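Local coordinates for protein DegT/DnrJ/EryC1/StrS aminotransferase (Brucella abortus 2308, PDB 4QGR) that binds pyridoxal 5'-phosphate and probably works as a transaminase of the DegT/DnrJ/EryC1/StrS family, at residues R273-V282 and I370-H378. Residues are numbered along the deposited sequence; the frame is centred on the assembly and turned at random.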
loop_
_atom_site.group_PDB
_atom_site.type_symbol
_atom_site.label_atom_id
_atom_site.label_comp_id
_atom_site.label_asym_id
_atom_site.label_seq_id
_atom_site.Cartn_x
_atom_site.Cartn_y
_atom_site.Cartn_z
ATOM N N ARG A 273 6.781 12.222 34.722
ATOM C CA ARG A 273 5.911 13.035 35.568
ATOM C C ARG A 273 4.575 12.317 35.839
ATOM O O ARG A 273 4.092 12.331 36.985
ATOM C CB ARG A 273 5.714 14.433 34.982
ATOM C CG ARG A 273 5.113 15.432 35.958
ATOM C CD ARG A 273 5.357 16.839 35.438
ATOM N NE ARG A 273 4.878 17.837 36.391
ATOM C CZ ARG A 273 3.684 18.424 36.376
ATOM N NH1 ARG A 273 2.792 18.170 35.426
ATOM N NH2 ARG A 273 3.393 19.325 37.314
ATOM N N TYR A 274 3.972 11.688 34.835
ATOM C CA TYR A 274 2.787 10.873 35.117
ATOM C C TYR A 274 3.119 9.743 36.093
ATOM O O TYR A 274 2.351 9.464 37.025
ATOM C CB TYR A 274 2.269 10.195 33.855
ATOM C CG TYR A 274 1.284 10.905 32.946
ATOM C CD1 TYR A 274 0.126 11.549 33.436
ATOM C CD2 TYR A 274 1.453 10.819 31.559
ATOM C CE1 TYR A 274 -0.792 12.118 32.570
ATOM C CE2 TYR A 274 0.549 11.370 30.681
ATOM C CZ TYR A 274 -0.593 12.012 31.191
ATOM O OH TYR A 274 -1.505 12.523 30.312
ATOM N N ASN A 275 4.225 9.041 35.841
ATOM C CA ASN A 275 4.526 7.836 36.636
ATOM C C ASN A 275 4.677 8.197 38.119
ATOM O O ASN A 275 4.062 7.547 38.962
ATOM C CB ASN A 275 5.778 7.101 36.135
ATOM C CG ASN A 275 5.527 6.319 34.834
ATOM O OD1 ASN A 275 4.384 6.149 34.382
ATOM N ND2 ASN A 275 6.595 5.803 34.260
ATOM N N GLU A 276 5.435 9.258 38.406
ATOM C CA GLU A 276 5.681 9.666 39.795
ATOM C C GLU A 276 4.403 10.157 40.471
ATOM O O GLU A 276 4.199 9.922 41.646
ATOM C CB GLU A 276 6.805 10.717 39.874
ATOM C CG GLU A 276 8.163 10.112 39.511
ATOM C CD GLU A 276 8.538 8.901 40.387
ATOM O OE1 GLU A 276 8.387 8.978 41.638
ATOM O OE2 GLU A 276 8.971 7.854 39.835
ATOM N N ALA A 277 3.502 10.784 39.716
ATOM C CA ALA A 277 2.311 11.370 40.321
ATOM C C ALA A 277 1.195 10.349 40.489
ATOM O O ALA A 277 0.313 10.535 41.337
ATOM C CB ALA A 277 1.829 12.548 39.487
ATOM N N LEU A 278 1.213 9.285 39.682
ATOM C CA LEU A 278 0.077 8.347 39.624
ATOM C C LEU A 278 0.319 6.972 40.227
ATOM O O LEU A 278 -0.623 6.202 40.401
ATOM C CB LEU A 278 -0.374 8.176 38.155
ATOM C CG LEU A 278 -1.030 9.423 37.541
ATOM C CD1 LEU A 278 -1.215 9.232 36.047
ATOM C CD2 LEU A 278 -2.353 9.739 38.219
ATOM N N LYS A 279 1.573 6.648 40.526
ATOM C CA LYS A 279 1.938 5.300 40.896
ATOM C C LYS A 279 1.217 4.736 42.127
ATOM O O LYS A 279 1.094 3.513 42.255
ATOM C CB LYS A 279 3.455 5.193 41.113
ATOM C CG LYS A 279 3.989 6.005 42.254
ATOM C CD LYS A 279 5.510 5.949 42.242
ATOM C CE LYS A 279 6.085 6.918 43.263
ATOM N NZ LYS A 279 7.576 6.872 43.217
ATOM N N ASP A 280 0.745 5.602 43.005
ATOM C CA ASP A 280 0.027 5.144 44.191
ATOM C C ASP A 280 -1.474 4.925 44.026
ATOM O O ASP A 280 -2.108 4.402 44.944
ATOM C CB ASP A 280 0.261 6.114 45.355
ATOM C CG ASP A 280 -0.247 7.508 45.079
ATOM O OD1 ASP A 280 -0.138 8.047 43.933
ATOM O OD2 ASP A 280 -0.763 8.111 46.018
ATOM N N VAL A 281 -2.062 5.353 42.907
ATOM C CA VAL A 281 -3.492 5.163 42.670
ATOM C C VAL A 281 -3.803 4.263 41.455
ATOM O O VAL A 281 -4.895 3.719 41.369
ATOM C CB VAL A 281 -4.245 6.500 42.497
ATOM C CG1 VAL A 281 -4.313 7.263 43.807
ATOM C CG2 VAL A 281 -3.628 7.367 41.399
ATOM N N VAL A 282 -2.872 4.139 40.505
ATOM C CA VAL A 282 -3.047 3.241 39.381
ATOM C C VAL A 282 -1.714 2.557 39.072
ATOM O O VAL A 282 -0.684 2.953 39.583
ATOM C CB VAL A 282 -3.545 3.957 38.095
ATOM C CG1 VAL A 282 -4.969 4.471 38.274
ATOM C CG2 VAL A 282 -2.607 5.063 37.650
ATOM N N ILE A 370 -5.113 16.322 34.335
ATOM C CA ILE A 370 -5.320 14.895 34.120
ATOM C C ILE A 370 -4.973 14.152 35.404
ATOM O O ILE A 370 -5.746 13.343 35.887
ATOM C CB ILE A 370 -4.483 14.377 32.923
ATOM C CG1 ILE A 370 -4.950 15.001 31.596
ATOM C CG2 ILE A 370 -4.558 12.871 32.822
ATOM C CD1 ILE A 370 -3.932 14.958 30.491
ATOM N N ILE A 371 -3.804 14.434 35.961
ATOM C CA ILE A 371 -3.402 13.811 37.228
ATOM C C ILE A 371 -4.476 14.023 38.297
ATOM O O ILE A 371 -4.809 13.111 39.037
ATOM C CB ILE A 371 -2.010 14.320 37.690
ATOM C CG1 ILE A 371 -0.935 13.651 36.858
ATOM C CG2 ILE A 371 -1.753 14.054 39.170
ATOM C CD1 ILE A 371 0.365 14.422 36.805
ATOM N N GLY A 372 -5.002 15.224 38.368
ATOM C CA GLY A 372 -5.961 15.575 39.405
ATOM C C GLY A 372 -7.234 14.750 39.292
ATOM O O GLY A 372 -7.807 14.333 40.279
ATOM N N VAL A 373 -7.694 14.534 38.075
ATOM C CA VAL A 373 -8.951 13.842 37.897
ATOM C C VAL A 373 -8.774 12.384 38.263
ATOM O O VAL A 373 -9.652 11.790 38.919
ATOM C CB VAL A 373 -9.485 14.003 36.450
ATOM C CG1 VAL A 373 -10.712 13.128 36.225
ATOM C CG2 VAL A 373 -9.821 15.451 36.165
ATOM N N ILE A 374 -7.631 11.802 37.871
ATOM C CA ILE A 374 -7.372 10.402 38.146
ATOM C C ILE A 374 -7.244 10.172 39.672
ATOM O O ILE A 374 -7.856 9.250 40.221
ATOM C CB ILE A 374 -6.120 9.895 37.391
ATOM C CG1 ILE A 374 -6.359 9.975 35.879
ATOM C CG2 ILE A 374 -5.771 8.458 37.799
ATOM C CD1 ILE A 374 -5.150 9.691 35.023
ATOM N N ARG A 375 -6.476 11.020 40.342
ATOM C CA ARG A 375 -6.283 10.913 41.786
ATOM C C ARG A 375 -7.635 11.094 42.517
ATOM O O ARG A 375 -7.976 10.344 43.451
ATOM C CB ARG A 375 -5.263 11.951 42.268
ATOM C CG ARG A 375 -3.842 11.713 41.747
ATOM C CD ARG A 375 -2.842 12.647 42.403
ATOM N NE ARG A 375 -2.724 12.262 43.805
ATOM C CZ ARG A 375 -2.005 11.229 44.234
ATOM N NH1 ARG A 375 -1.289 10.491 43.389
ATOM N NH2 ARG A 375 -2.001 10.920 45.510
ATOM N N GLY A 376 -8.418 12.067 42.047
ATOM C CA GLY A 376 -9.716 12.358 42.636
ATOM C C GLY A 376 -10.669 11.191 42.484
ATOM O O GLY A 376 -11.385 10.853 43.416
ATOM N N PHE A 377 -10.692 10.577 41.297
ATOM C CA PHE A 377 -11.493 9.386 41.053
ATOM C C PHE A 377 -11.185 8.297 42.062
ATOM O O PHE A 377 -12.093 7.604 42.518
ATOM C CB PHE A 377 -11.244 8.819 39.637
ATOM C CG PHE A 377 -12.103 7.619 39.304
ATOM C CD1 PHE A 377 -13.450 7.775 38.975
ATOM C CD2 PHE A 377 -11.576 6.334 39.348
ATOM C CE1 PHE A 377 -14.232 6.673 38.687
ATOM C CE2 PHE A 377 -12.360 5.224 39.042
ATOM C CZ PHE A 377 -13.692 5.401 38.722
ATOM N N HIS A 378 -9.898 8.141 42.405
ATOM C CA HIS A 378 -9.467 7.105 43.307
ATOM C C HIS A 378 -9.434 7.560 44.779
ATOM O O HIS A 378 -8.776 6.959 45.609
ATOM C CB HIS A 378 -8.123 6.545 42.828
ATOM C CG HIS A 378 -8.255 5.678 41.623
ATOM N ND1 HIS A 378 -9.002 4.522 41.632
ATOM C CD2 HIS A 378 -7.760 5.800 40.369
ATOM C CE1 HIS A 378 -8.966 3.968 40.436
ATOM N NE2 HIS A 378 -8.208 4.717 39.654
#
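A bend at chi3 (69°) in Arg375 turns its guanidinium toward Asp280, whose CG lies between backbone N and carbonyl carbon (chi1 62°). The two groups meet end-on in a bidentate salt bridge that ties the loop after helix 247-278 to helix 364-377, the last helix of this fold type I aminotransferase-family chain. The two helix segments run roughly parallel, at 26°, their axes coming within 10.5 Å. Arg375 NH1 reaches Asp280 OD1 at 2.8 Å, and NH2 reaches OD2 at 3.1 Å. Both oxygens use their syn lone pairs, and carboxylate and guanidinium are nearly coplanar. NH1 also makes a weak, bent hydrogen bond to Ala277 O.

Away from this bridge, the packing between the helices is apolar. Ile371 is a knob in a hole formed by Arg273, Tyr274, Ala277 and Leu278; its CD1 lies 3.6 Å from Ala277 CB. The Leu278 side chain crosses that of Ile374 at about a right angle, CD2 against CG2. The Tyr274 ring meets Ile370 CG2 and Ile371 CG1 at its edge, while its OH hydrogen-bonds to Pro357 O. The cofactor site is remote. Just past helix 364-377, His378 NE2 hydrogen-bonds to Ser302 OG. Val281 O sits over one face of the His378 ring, 3.7 Å from CD2, and Phe377 CD2 covers the opposite face.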